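Dihydrolipoyl dehydrogenase (Elizabethkingia anophelis NUHP1, PDB 6UZI) probably catalyses the NAD(+)-dependent oxidation of protein-bound dihydrolipoyl groups to lipoyl groups, using one FAD per subunit and a redox-active disulfide. Local coordinates at residues D13-G18 and T129-T134; K36-E41 and E141-K146; S44-T49 and I116-G121. One frame throughout, in Å; residues are numbered along the deposited sequence.

Contact 1: residues D13-G18 and T129-T134. With FAD (flavin-adenine dinucleotide), chain E.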
loop_
_atom_site.group_PDB
_atom_site.type_symbol
_atom_site.label_atom_id
_atom_site.label_comp_id
_atom_site.label_asym_id
_atom_site.label_seq_id
_atom_site.Cartn_x
_atom_site.Cartn_y
_atom_site.Cartn_z
ATOM N N ASP A 13 -33.365 -8.281 21.428
ATOM C CA ASP A 13 -33.906 -8.100 20.083
ATOM C C ASP A 13 -33.195 -8.987 19.078
ATOM O O ASP A 13 -33.839 -9.627 18.239
ATOM C CB ASP A 13 -33.776 -6.644 19.640
ATOM C CG ASP A 13 -34.666 -5.708 20.423
ATOM O OD1 ASP A 13 -35.782 -6.119 20.810
ATOM O OD2 ASP A 13 -34.237 -4.556 20.650
ATOM N N VAL A 14 -31.870 -9.049 19.174
ATOM C CA VAL A 14 -31.025 -9.795 18.250
ATOM C C VAL A 14 -29.995 -10.563 19.059
ATOM O O VAL A 14 -29.372 -10.008 19.969
ATOM C CB VAL A 14 -30.310 -8.861 17.253
ATOM C CG1 VAL A 14 -29.411 -9.662 16.330
ATOM C CG2 VAL A 14 -31.317 -8.028 16.464
ATOM N N ALA A 15 -29.806 -11.832 18.718
ATOM C CA ALA A 15 -28.738 -12.644 19.275
ATOM C C ALA A 15 -27.784 -13.016 18.156
ATOM O O ALA A 15 -28.210 -13.287 17.026
ATOM C CB ALA A 15 -29.267 -13.911 19.944
ATOM N N VAL A 16 -26.493 -12.992 18.466
ATOM C CA VAL A 16 -25.450 -13.321 17.510
ATOM C C VAL A 16 -24.669 -14.482 18.093
ATOM O O VAL A 16 -24.077 -14.361 19.172
ATOM C CB VAL A 16 -24.536 -12.119 17.225
ATOM C CG1 VAL A 16 -23.472 -12.487 16.205
ATOM C CG2 VAL A 16 -25.361 -10.923 16.751
ATOM N N ILE A 17 -24.687 -15.609 17.402
ATOM C CA ILE A 17 -23.967 -16.798 17.836
ATOM C C ILE A 17 -22.672 -16.853 17.044
ATOM O O ILE A 17 -22.686 -17.063 15.828
ATOM C CB ILE A 17 -24.800 -18.074 17.659
ATOM C CG1 ILE A 17 -26.151 -17.928 18.365
ATOM C CG2 ILE A 17 -24.048 -19.270 18.212
ATOM C CD1 ILE A 17 -27.053 -19.105 18.183
ATOM N N GLY A 18 -21.552 -16.637 17.730
ATOM C CA GLY A 18 -20.250 -16.582 17.096
ATOM C C GLY A 18 -19.660 -15.193 17.196
ATOM O O GLY A 18 -20.347 -14.214 16.899
ATOM N N THR A 129 -36.720 -19.118 18.786
ATOM C CA THR A 129 -36.688 -17.907 19.584
ATOM C C THR A 129 -35.971 -18.069 20.918
ATOM O O THR A 129 -35.568 -17.058 21.505
ATOM C CB THR A 129 -38.148 -17.440 19.762
ATOM O OG1 THR A 129 -38.446 -16.466 18.748
ATOM C CG2 THR A 129 -38.486 -16.918 21.163
ATOM N N GLN A 130 -35.693 -19.297 21.355
ATOM C CA GLN A 130 -34.973 -19.566 22.592
ATOM C C GLN A 130 -33.617 -20.181 22.276
ATOM O O GLN A 130 -33.499 -21.026 21.382
ATOM C CB GLN A 130 -35.773 -20.497 23.504
ATOM C CG GLN A 130 -36.854 -19.772 24.275
ATOM C CD GLN A 130 -38.158 -20.534 24.334
ATOM O OE1 GLN A 130 -38.592 -21.141 23.351
ATOM N NE2 GLN A 130 -38.801 -20.496 25.492
ATOM N N ILE A 131 -32.598 -19.750 23.018
ATOM C CA ILE A 131 -31.226 -20.207 22.832
ATOM C C ILE A 131 -30.664 -20.582 24.197
ATOM O O ILE A 131 -30.713 -19.776 25.134
ATOM C CB ILE A 131 -30.349 -19.127 22.169
ATOM C CG1 ILE A 131 -30.876 -18.772 20.775
ATOM C CG2 ILE A 131 -28.904 -19.593 22.081
ATOM C CD1 ILE A 131 -30.478 -17.370 20.294
ATOM N N LYS A 132 -30.142 -21.806 24.312
ATOM C CA LYS A 132 -29.484 -22.257 25.532
ATOM C C LYS A 132 -28.005 -21.908 25.464
ATOM O O LYS A 132 -27.352 -22.149 24.444
ATOM C CB LYS A 132 -29.658 -23.764 25.728
ATOM C CG LYS A 132 -28.996 -24.303 26.994
ATOM C CD LYS A 132 -28.634 -25.782 26.873
ATOM C CE LYS A 132 -29.815 -26.706 27.164
ATOM N NZ LYS A 132 -29.504 -28.127 26.812
ATOM N N VAL A 133 -27.482 -21.343 26.551
ATOM C CA VAL A 133 -26.078 -20.952 26.648
ATOM C C VAL A 133 -25.443 -21.784 27.754
ATOM O O VAL A 133 -25.707 -21.559 28.944
ATOM C CB VAL A 133 -25.911 -19.449 26.923
ATOM C CG1 VAL A 133 -24.433 -19.072 26.972
ATOM C CG2 VAL A 133 -26.655 -18.626 25.879
ATOM N N THR A 134 -24.597 -22.736 27.371
ATOM C CA THR A 134 -23.959 -23.643 28.315
ATOM C C THR A 134 -22.544 -23.162 28.619
ATOM O O THR A 134 -21.712 -23.060 27.712
ATOM C CB THR A 134 -23.935 -25.069 27.769
ATOM O OG1 THR A 134 -25.244 -25.426 27.311
ATOM C CG2 THR A 134 -23.519 -26.030 28.854
HETATM P PA FAD E . -15.230 -17.414 12.695
HETATM O O1A FAD E . -14.139 -16.412 12.685
HETATM O O2A FAD E . -14.728 -18.695 12.020
HETATM O O5B FAD E . -15.550 -17.803 14.210
HETATM C C5B FAD E . -16.932 -17.931 14.586
HETATM C C4B FAD E . -16.991 -18.104 16.081
HETATM O O4B FAD E . -18.184 -18.822 16.441
HETATM C C3B FAD E . -15.819 -18.864 16.722
HETATM O O3B FAD E . -15.124 -17.984 17.595
HETATM C C2B FAD E . -16.496 -19.990 17.526
HETATM O O2B FAD E . -15.879 -20.202 18.792
HETATM C C1B FAD E . -17.926 -19.476 17.660
HETATM N N9A FAD E . -18.940 -20.507 17.821
HETATM C C8A FAD E . -19.185 -21.565 16.983
HETATM N N7A FAD E . -20.203 -22.306 17.340
HETATM C C5A FAD E . -20.664 -21.699 18.502
HETATM C C6A FAD E . -21.727 -21.997 19.370
HETATM N N6A FAD E . -22.587 -23.001 19.177
HETATM N N1A FAD E . -21.902 -21.198 20.446
HETATM C C2A FAD E . -21.065 -20.170 20.626
HETATM N N3A FAD E . -20.032 -19.786 19.870
HETATM C C4A FAD E . -19.883 -20.595 18.812
HETATM N N1 FAD E . -9.389 -14.498 6.070
HETATM C C2 FAD E . -9.082 -13.307 5.500
HETATM O O2 FAD E . -9.956 -12.576 5.037
HETATM N N3 FAD E . -7.764 -12.888 5.449
HETATM C C4 FAD E . -6.672 -13.580 5.940
HETATM O O4 FAD E . -5.540 -13.106 5.851
HETATM C C4X FAD E . -7.007 -14.840 6.546
HETATM N N5 FAD E . -6.046 -15.547 7.067
HETATM C C5X FAD E . -6.389 -16.732 7.702
HETATM C C6 FAD E . -5.383 -17.474 8.317
HETATM C C7 FAD E . -5.677 -18.634 9.023
HETATM C C7M FAD E . -4.563 -19.397 9.691
HETATM C C8 FAD E . -7.012 -19.069 9.116
HETATM C C8M FAD E . -7.376 -20.286 9.928
HETATM C C9 FAD E . -8.016 -18.344 8.484
HETATM C C9A FAD E . -7.719 -17.180 7.784
HETATM N N10 FAD E . -8.722 -16.393 7.188
HETATM C C10 FAD E . -8.399 -15.217 6.567
HETATM C "C1'" FAD E . -10.130 -16.800 7.253
HETATM C "C2'" FAD E . -10.889 -16.079 8.360
HETATM O "O2'" FAD E . -10.465 -16.531 9.647
HETATM C "C3'" FAD E . -12.401 -16.255 8.206
HETATM O "O3'" FAD E . -12.770 -16.071 6.847
HETATM C "C4'" FAD E . -13.200 -15.289 9.080
HETATM O "O4'" FAD E . -12.729 -15.411 10.423
HETATM C "C5'" FAD E . -14.695 -15.507 8.999
HETATM O "O5'" FAD E . -15.145 -15.562 10.365
HETATM P P FAD E . -16.699 -15.681 10.835
HETATM O O1P FAD E . -17.239 -14.496 11.549
HETATM O O2P FAD E . -17.635 -16.154 9.742
HETATM O O3P FAD E . -16.485 -16.901 11.847
#
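I131 reaches from strand 130-134 to A15 and I17 on strand 14-17, where the smaller mixed sheet packs on one face of the parallel sheet in the Rossmann-type FAD-binding fold. The two backbones stay well apart, with the CA atoms of A15 and I131 8.7 Å from each other, and the two segments meet through side chains. I131 divides its two ends between its partners. Its CG1 stands opposite the carbonyl carbon (chi1 -62°), and the extended second torsion carries the methyl at the end of this branch to A15, with I131 CD1 3.7 Å from A15 CB. The other branch, CG2, turns to the next inward-facing residue of strand 14-17 and meets it more loosely, I17 CD1 lying 4.3 Å from I131 CG2. The methyl of A15 is short, so the longer isoleucine spans most of the distance between the sheets there. All three residues are buried, and I40 of strand 37-41 and T148 of strand 148-150 also pack against I131.

I17 faces two ways. While its CD1 closes on the mixed sheet, its CG2 is placed trans to the backbone N and lies against the adenine of FAD, where I17 CG2 is 3.6 Å from N1A and 3.8 Å from C6A. The apolar layer between the sheets thus runs directly into the adenine pocket. Just beyond, the strand runs into a glycine-rich turn (G18, G20, G23) consistent with the GxGxxG dinucleotide-binding motif, and the chain passes close beside the adenosine ribose: G18 CA is 3.1 Å from FAD O4B.

Contact 2: residues K36-E41 and E141-K146. With FAD (flavin-adenine dinucleotide), chain E.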
loop_
_atom_site.group_PDB
_atom_site.type_symbol
_atom_site.label_atom_id
_atom_site.label_comp_id
_atom_site.label_asym_id
_atom_site.label_seq_id
_atom_site.Cartn_x
_atom_site.Cartn_y
_atom_site.Cartn_z
ATOM N N LYS A 36 -31.541 -4.186 21.140
ATOM C CA LYS A 36 -30.953 -4.785 22.332
ATOM C C LYS A 36 -30.278 -6.071 21.882
ATOM O O LYS A 36 -30.956 -7.024 21.485
ATOM C CB LYS A 36 -32.003 -5.056 23.401
ATOM C CG LYS A 36 -31.404 -5.261 24.786
ATOM C CD LYS A 36 -32.231 -6.220 25.625
ATOM C CE LYS A 36 -31.781 -6.238 27.079
ATOM N NZ LYS A 36 -32.744 -5.495 27.947
ATOM N N THR A 37 -28.949 -6.093 21.913
ATOM C CA THR A 37 -28.177 -7.127 21.239
ATOM C C THR A 37 -27.327 -7.925 22.219
ATOM O O THR A 37 -26.742 -7.372 23.157
ATOM C CB THR A 37 -27.287 -6.501 20.167
ATOM O OG1 THR A 37 -28.074 -5.616 19.367
ATOM C CG2 THR A 37 -26.698 -7.574 19.271
ATOM N N VAL A 38 -27.248 -9.226 21.985
ATOM C CA VAL A 38 -26.394 -10.109 22.762
ATOM C C VAL A 38 -25.553 -10.928 21.792
ATOM O O VAL A 38 -26.006 -11.270 20.693
ATOM C CB VAL A 38 -27.215 -11.024 23.700
ATOM C CG1 VAL A 38 -28.198 -11.872 22.906
ATOM C CG2 VAL A 38 -26.297 -11.900 24.539
ATOM N N ILE A 39 -24.314 -11.206 22.181
ATOM C CA ILE A 39 -23.410 -12.023 21.388
ATOM C C ILE A 39 -22.901 -13.149 22.279
ATOM O O ILE A 39 -22.609 -12.938 23.463
ATOM C CB ILE A 39 -22.250 -11.195 20.791
ATOM C CG1 ILE A 39 -21.416 -12.049 19.841
ATOM C CG2 ILE A 39 -21.377 -10.591 21.887
ATOM C CD1 ILE A 39 -20.401 -11.247 19.026
ATOM N N ILE A 40 -22.822 -14.350 21.716
ATOM C CA ILE A 40 -22.470 -15.551 22.458
ATOM C C ILE A 40 -21.207 -16.139 21.840
ATOM O O ILE A 40 -21.120 -16.277 20.615
ATOM C CB ILE A 40 -23.628 -16.566 22.442
ATOM C CG1 ILE A 40 -24.887 -15.932 23.037
ATOM C CG2 ILE A 40 -23.260 -17.825 23.221
ATOM C CD1 ILE A 40 -26.163 -16.623 22.657
ATOM N N GLU A 41 -20.231 -16.473 22.686
ATOM C CA GLU A 41 -18.971 -17.066 22.251
ATOM C C GLU A 41 -18.554 -18.197 23.180
ATOM O O GLU A 41 -18.510 -18.017 24.401
ATOM C CB GLU A 41 -17.850 -16.029 22.191
ATOM C CG GLU A 41 -16.492 -16.647 21.886
ATOM C CD GLU A 41 -16.504 -17.507 20.630
ATOM O OE1 GLU A 41 -16.759 -16.975 19.523
ATOM O OE2 GLU A 41 -16.265 -18.723 20.757
ATOM N N GLU A 141 -28.163 -21.534 30.836
ATOM C CA GLU A 141 -29.171 -20.491 30.955
ATOM C C GLU A 141 -29.837 -20.357 29.594
ATOM O O GLU A 141 -29.183 -20.540 28.563
ATOM C CB GLU A 141 -28.531 -19.162 31.406
ATOM C CG GLU A 141 -29.416 -17.922 31.353
ATOM C CD GLU A 141 -28.609 -16.628 31.191
ATOM O OE1 GLU A 141 -27.385 -16.702 30.936
ATOM O OE2 GLU A 141 -29.204 -15.533 31.314
ATOM N N VAL A 142 -31.138 -20.086 29.583
ATOM C CA VAL A 142 -31.893 -19.919 28.344
ATOM C C VAL A 142 -32.263 -18.449 28.188
ATOM O O VAL A 142 -32.717 -17.811 29.146
ATOM C CB VAL A 142 -33.145 -20.811 28.315
ATOM C CG1 VAL A 142 -33.967 -20.534 27.059
ATOM C CG2 VAL A 142 -32.740 -22.268 28.363
ATOM N N ILE A 143 -32.022 -17.902 26.996
ATOM C CA ILE A 143 -32.354 -16.520 26.671
ATOM C C ILE A 143 -33.372 -16.507 25.539
ATOM O O ILE A 143 -33.540 -17.481 24.800
ATOM C CB ILE A 143 -31.119 -15.675 26.293
ATOM C CG1 ILE A 143 -30.498 -16.176 24.989
ATOM C CG2 ILE A 143 -30.101 -15.693 27.412
ATOM C CD1 ILE A 143 -29.754 -15.104 24.223
ATOM N N GLU A 144 -34.071 -15.383 25.423
ATOM C CA GLU A 144 -35.057 -15.157 24.374
ATOM C C GLU A 144 -34.555 -14.079 23.421
ATOM O O GLU A 144 -34.030 -13.051 23.861
ATOM C CB GLU A 144 -36.401 -14.737 24.985
ATOM C CG GLU A 144 -37.633 -15.120 24.169
ATOM C CD GLU A 144 -38.740 -15.722 25.025
ATOM O OE1 GLU A 144 -38.689 -15.561 26.263
ATOM O OE2 GLU A 144 -39.658 -16.358 24.459
ATOM N N ALA A 145 -34.701 -14.319 22.115
ATOM C CA ALA A 145 -34.280 -13.358 21.100
ATOM C C ALA A 145 -35.271 -13.340 19.946
ATOM O O ALA A 145 -35.591 -14.393 19.385
ATOM C CB ALA A 145 -32.879 -13.676 20.571
ATOM N N LYS A 146 -35.759 -12.140 19.600
ATOM C CA LYS A 146 -36.679 -12.004 18.472
ATOM C C LYS A 146 -36.026 -12.454 17.169
ATOM O O LYS A 146 -36.641 -13.179 16.377
ATOM C CB LYS A 146 -37.168 -10.557 18.357
HETATM P PA FAD E . -15.230 -17.414 12.695
HETATM O O1A FAD E . -14.139 -16.412 12.685
HETATM O O2A FAD E . -14.728 -18.695 12.020
HETATM O O5B FAD E . -15.550 -17.803 14.210
HETATM C C5B FAD E . -16.932 -17.931 14.586
HETATM C C4B FAD E . -16.991 -18.104 16.081
HETATM O O4B FAD E . -18.184 -18.822 16.441
HETATM C C3B FAD E . -15.819 -18.864 16.722
HETATM O O3B FAD E . -15.124 -17.984 17.595
HETATM C C2B FAD E . -16.496 -19.990 17.526
HETATM O O2B FAD E . -15.879 -20.202 18.792
HETATM C C1B FAD E . -17.926 -19.476 17.660
HETATM N N9A FAD E . -18.940 -20.507 17.821
HETATM C C8A FAD E . -19.185 -21.565 16.983
HETATM N N7A FAD E . -20.203 -22.306 17.340
HETATM C C5A FAD E . -20.664 -21.699 18.502
HETATM C C6A FAD E . -21.727 -21.997 19.370
HETATM N N6A FAD E . -22.587 -23.001 19.177
HETATM N N1A FAD E . -21.902 -21.198 20.446
HETATM C C2A FAD E . -21.065 -20.170 20.626
HETATM N N3A FAD E . -20.032 -19.786 19.870
HETATM C C4A FAD E . -19.883 -20.595 18.812
HETATM N N1 FAD E . -9.389 -14.498 6.070
HETATM C C2 FAD E . -9.082 -13.307 5.500
HETATM O O2 FAD E . -9.956 -12.576 5.037
HETATM N N3 FAD E . -7.764 -12.888 5.449
HETATM C C4 FAD E . -6.672 -13.580 5.940
HETATM O O4 FAD E . -5.540 -13.106 5.851
HETATM C C4X FAD E . -7.007 -14.840 6.546
HETATM N N5 FAD E . -6.046 -15.547 7.067
HETATM C C5X FAD E . -6.389 -16.732 7.702
HETATM C C6 FAD E . -5.383 -17.474 8.317
HETATM C C7 FAD E . -5.677 -18.634 9.023
HETATM C C7M FAD E . -4.563 -19.397 9.691
HETATM C C8 FAD E . -7.012 -19.069 9.116
HETATM C C8M FAD E . -7.376 -20.286 9.928
HETATM C C9 FAD E . -8.016 -18.344 8.484
HETATM C C9A FAD E . -7.719 -17.180 7.784
HETATM N N10 FAD E . -8.722 -16.393 7.188
HETATM C C10 FAD E . -8.399 -15.217 6.567
HETATM C "C1'" FAD E . -10.130 -16.800 7.253
HETATM C "C2'" FAD E . -10.889 -16.079 8.360
HETATM O "O2'" FAD E . -10.465 -16.531 9.647
HETATM C "C3'" FAD E . -12.401 -16.255 8.206
HETATM O "O3'" FAD E . -12.770 -16.071 6.847
HETATM C "C4'" FAD E . -13.200 -15.289 9.080
HETATM O "O4'" FAD E . -12.729 -15.411 10.423
HETATM C "C5'" FAD E . -14.695 -15.507 8.999
HETATM O "O5'" FAD E . -15.145 -15.562 10.365
HETATM P P FAD E . -16.699 -15.681 10.835
HETATM O O1P FAD E . -17.239 -14.496 11.549
HETATM O O2P FAD E . -17.635 -16.154 9.742
HETATM O O3P FAD E . -16.485 -16.901 11.847
#
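V38 and I143 meet tip to tip with both CG1 branches in the less common rotamer, each CG1 tucked in against both backbone neighbours of its CA (chi1 59° and 66°). This choice, made on both sides, aims the two branches at each other between the parallel Rossmann sheet, which contains strand 37-41, and the mixed sheet, which contains strand 140-145. Contact is methyl to methyl, V38 CG1 to I143 CD1 at 3.8 Å. The same terminal methyl of I143 also serves the next inward residue along the strand, with I40 CD1 4.2 Å from I143 CD1. One isoleucine end therefore lies against two residues of strand 37-41. The interface is buried and purely apolar; F12 adds its side chain beside V38 and I143, and I131 packs against I143.

I40 also belongs to the cofactor pocket, its CG2 branch coming 4.1 Å from FAD C2A. E41 follows, its CB leaving the backbone opposite to that of I40. This is the acidic residue that, in Rossmann-type sites, ends the second strand and takes the ribose hydroxyls. Its CG is trans to the backbone N, and a bend at chi2 (53°) folds the carboxylate back to the adenosine ribose. Second donors hold the carboxylate's rotation: S19 OG bonds to OE1 and the Y43 backbone N to OE2. Of the two ribose hydroxyls, FAD O2B is modelled very short to OE2, so the exact length of that bond is doubtful, whereas the bond from FAD O3B to E41 OE1 is a firm 2.7 Å.

Contact 3: residues S44-T49 and I116-G121. With FAD (flavin-adenine dinucleotide), chain E.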
loop_
_atom_site.group_PDB
_atom_site.type_symbol
_atom_site.label_atom_id
_atom_site.label_comp_id
_atom_site.label_asym_id
_atom_site.label_seq_id
_atom_site.Cartn_x
_atom_site.Cartn_y
_atom_site.Cartn_z
ATOM N N SER A 44 -12.733 -18.738 25.097
ATOM C CA SER A 44 -12.433 -17.932 26.274
ATOM C C SER A 44 -12.407 -16.449 25.932
ATOM O O SER A 44 -12.712 -15.607 26.784
ATOM C CB SER A 44 -11.103 -18.364 26.888
ATOM O OG SER A 44 -10.036 -18.143 25.982
ATOM N N THR A 45 -12.033 -16.109 24.701
ATOM C CA THR A 45 -11.968 -14.725 24.271
ATOM C C THR A 45 -12.769 -14.534 22.987
ATOM O O THR A 45 -13.090 -15.487 22.273
ATOM C CB THR A 45 -10.517 -14.288 24.051
ATOM O OG1 THR A 45 -9.922 -15.112 23.046
ATOM C CG2 THR A 45 -9.721 -14.428 25.340
ATOM N N LEU A 46 -13.071 -13.275 22.691
ATOM C CA LEU A 46 -13.827 -12.911 21.503
ATOM C C LEU A 46 -12.867 -12.712 20.333
ATOM O O LEU A 46 -11.668 -12.496 20.521
ATOM C CB LEU A 46 -14.632 -11.637 21.764
ATOM C CG LEU A 46 -15.550 -11.668 22.990
ATOM C CD1 LEU A 46 -16.347 -10.367 23.120
ATOM C CD2 LEU A 46 -16.465 -12.888 22.971
ATOM N N GLY A 47 -13.403 -12.784 19.114
ATOM C CA GLY A 47 -12.570 -12.535 17.949
ATOM C C GLY A 47 -12.633 -13.604 16.875
ATOM O O GLY A 47 -12.255 -13.364 15.721
ATOM N N GLY A 48 -13.045 -14.810 17.260
ATOM C CA GLY A 48 -13.224 -15.866 16.290
ATOM C C GLY A 48 -11.925 -16.455 15.764
ATOM O O GLY A 48 -10.855 -16.355 16.372
ATOM N N THR A 49 -12.052 -17.097 14.599
ATOM C CA THR A 49 -10.905 -17.728 13.956
ATOM C C THR A 49 -9.865 -16.696 13.552
ATOM O O THR A 49 -8.665 -16.882 13.787
ATOM C CB THR A 49 -11.358 -18.512 12.724
ATOM O OG1 THR A 49 -12.268 -19.544 13.116
ATOM C CG2 THR A 49 -10.162 -19.119 12.019
ATOM N N ILE A 116 -23.287 -3.997 24.301
ATOM C CA ILE A 116 -23.646 -5.344 23.883
ATOM C C ILE A 116 -23.386 -6.296 25.037
ATOM O O ILE A 116 -22.293 -6.304 25.617
ATOM C CB ILE A 116 -22.845 -5.773 22.644
ATOM C CG1 ILE A 116 -23.211 -4.921 21.430
ATOM C CG2 ILE A 116 -23.086 -7.245 22.346
ATOM C CD1 ILE A 116 -22.135 -4.896 20.370
ATOM N N THR A 117 -24.369 -7.130 25.350
ATOM C CA THR A 117 -24.165 -8.140 26.373
ATOM C C THR A 117 -23.311 -9.255 25.795
ATOM O O THR A 117 -23.595 -9.767 24.708
ATOM C CB THR A 117 -25.497 -8.700 26.864
ATOM O OG1 THR A 117 -26.381 -7.620 27.182
ATOM C CG2 THR A 117 -25.280 -9.553 28.091
ATOM N N VAL A 118 -22.266 -9.633 26.516
ATOM C CA VAL A 118 -21.363 -10.681 26.072
ATOM C C VAL A 118 -21.540 -11.864 27.007
ATOM O O VAL A 118 -21.345 -11.744 28.223
ATOM C CB VAL A 118 -19.905 -10.206 26.038
ATOM C CG1 VAL A 118 -18.994 -11.348 25.620
ATOM C CG2 VAL A 118 -19.765 -9.045 25.079
ATOM N N LEU A 119 -21.909 -13.005 26.437
ATOM C CA LEU A 119 -22.087 -14.240 27.179
ATOM C C LEU A 119 -21.056 -15.238 26.693
ATOM O O LEU A 119 -20.890 -15.422 25.483
ATOM C CB LEU A 119 -23.498 -14.806 26.993
ATOM C CG LEU A 119 -24.671 -13.964 27.498
ATOM C CD1 LEU A 119 -25.987 -14.660 27.235
ATOM C CD2 LEU A 119 -24.505 -13.695 28.980
ATOM N N GLN A 120 -20.365 -15.874 27.637
ATOM C CA GLN A 120 -19.411 -16.925 27.319
ATOM C C GLN A 120 -20.106 -18.271 27.429
ATOM O O GLN A 120 -20.712 -18.582 28.460
ATOM C CB GLN A 120 -18.210 -16.888 28.262
ATOM C CG GLN A 120 -17.362 -18.150 28.178
ATOM C CD GLN A 120 -15.998 -18.000 28.825
ATOM O OE1 GLN A 120 -15.633 -16.918 29.292
ATOM N NE2 GLN A 120 -15.238 -19.094 28.864
ATOM N N GLY A 121 -20.027 -19.056 26.376
ATOM C CA GLY A 121 -20.617 -20.379 26.391
ATOM C C GLY A 121 -21.021 -20.817 24.999
ATOM O O GLY A 121 -20.908 -20.078 24.022
HETATM P PA FAD E . -15.230 -17.414 12.695
HETATM O O1A FAD E . -14.139 -16.412 12.685
HETATM O O2A FAD E . -14.728 -18.695 12.020
HETATM O O5B FAD E . -15.550 -17.803 14.210
HETATM C C5B FAD E . -16.932 -17.931 14.586
HETATM C C4B FAD E . -16.991 -18.104 16.081
HETATM O O4B FAD E . -18.184 -18.822 16.441
HETATM C C3B FAD E . -15.819 -18.864 16.722
HETATM O O3B FAD E . -15.124 -17.984 17.595
HETATM C C2B FAD E . -16.496 -19.990 17.526
HETATM O O2B FAD E . -15.879 -20.202 18.792
HETATM C C1B FAD E . -17.926 -19.476 17.660
HETATM N N9A FAD E . -18.940 -20.507 17.821
HETATM C C8A FAD E . -19.185 -21.565 16.983
HETATM N N7A FAD E . -20.203 -22.306 17.340
HETATM C C5A FAD E . -20.664 -21.699 18.502
HETATM C C6A FAD E . -21.727 -21.997 19.370
HETATM N N6A FAD E . -22.587 -23.001 19.177
HETATM N N1A FAD E . -21.902 -21.198 20.446
HETATM C C2A FAD E . -21.065 -20.170 20.626
HETATM N N3A FAD E . -20.032 -19.786 19.870
HETATM C C4A FAD E . -19.883 -20.595 18.812
HETATM N N1 FAD E . -9.389 -14.498 6.070
HETATM C C2 FAD E . -9.082 -13.307 5.500
HETATM O O2 FAD E . -9.956 -12.576 5.037
HETATM N N3 FAD E . -7.764 -12.888 5.449
HETATM C C4 FAD E . -6.672 -13.580 5.940
HETATM O O4 FAD E . -5.540 -13.106 5.851
HETATM C C4X FAD E . -7.007 -14.840 6.546
HETATM N N5 FAD E . -6.046 -15.547 7.067
HETATM C C5X FAD E . -6.389 -16.732 7.702
HETATM C C6 FAD E . -5.383 -17.474 8.317
HETATM C C7 FAD E . -5.677 -18.634 9.023
HETATM C C7M FAD E . -4.563 -19.397 9.691
HETATM C C8 FAD E . -7.012 -19.069 9.116
HETATM C C8M FAD E . -7.376 -20.286 9.928
HETATM C C9 FAD E . -8.016 -18.344 8.484
HETATM C C9A FAD E . -7.719 -17.180 7.784
HETATM N N10 FAD E . -8.722 -16.393 7.188
HETATM C C10 FAD E . -8.399 -15.217 6.567
HETATM C "C1'" FAD E . -10.130 -16.800 7.253
HETATM C "C2'" FAD E . -10.889 -16.079 8.360
HETATM O "O2'" FAD E . -10.465 -16.531 9.647
HETATM C "C3'" FAD E . -12.401 -16.255 8.206
HETATM O "O3'" FAD E . -12.770 -16.071 6.847
HETATM C "C4'" FAD E . -13.200 -15.289 9.080
HETATM O "O4'" FAD E . -12.729 -15.411 10.423
HETATM C "C5'" FAD E . -14.695 -15.507 8.999
HETATM O "O5'" FAD E . -15.145 -15.562 10.365
HETATM P P FAD E . -16.699 -15.681 10.835
HETATM O O1P FAD E . -17.239 -14.496 11.549
HETATM O O2P FAD E . -17.635 -16.154 9.742
HETATM O O3P FAD E . -16.485 -16.901 11.847
#
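S44 and Q120 bring the backbones nearest, their CA atoms 7.1 Å apart, where the loop leading into helix 48-52 passes the edge strand 117-120 of the FAD-binding Rossmann sheet. L46 and V118 carry the apolar part, reaching toward each other tip to tip. The leucine presents both branches to one valine methyl, with L46 CD1 3.8 Å and L46 CD2 4.0 Å from V118 CG1. V118 CG1 is set opposite the backbone N (chi1 178°), which directs it at the leucine. Nearer the surface, the extended Q120 lays its amide alongside S44 and brings NE2 4.0 Å from S44 CA, a loose van der Waals contact with a poorly ordered serine.

Beyond L46 the loop turns through G47 and G48 to the cofactor pyrophosphate. T49 grips one phosphate twice: its backbone N donates to FAD O1A (2.9 Å) and its hydroxyl OG1 to FAD O2A (2.8 Å). T49 CG2 meanwhile touches the flavin methyl C8M at 3.7 Å. The next residue is C50, half of the redox-active disulfide with C55, so this corner joins cofactor and redox centre. Around it, L46 also touches E41 of strand 37-41 and I107 and N108 of helix 89-113, while V118 rests on I39 of strand 37-41 and M111 of that same helix.

Contacts 1 and 2 are two adjoining parts of one buried layer, their centres about 4 Å apart. Neighbouring strands 14-17 and 37-41 of the parallel sheet face neighbouring strands 130-134 and 140-145 of the mixed sheet, and both contacts are wholly aliphatic. The centre of contact 3 lies about 12 Å from each of theirs, at the edge of the parallel sheet; this contact is only partly buried, mixing a leucine–valine pair with an exposed glutamine. It adjoins contact 2 through strand pairing, E41 O probably accepting a bond from G121 N. All three touch FAD differently: contact 1 at adenine and ribose, contact 2 chiefly at the ribose diol, contact 3 chiefly at the phosphate.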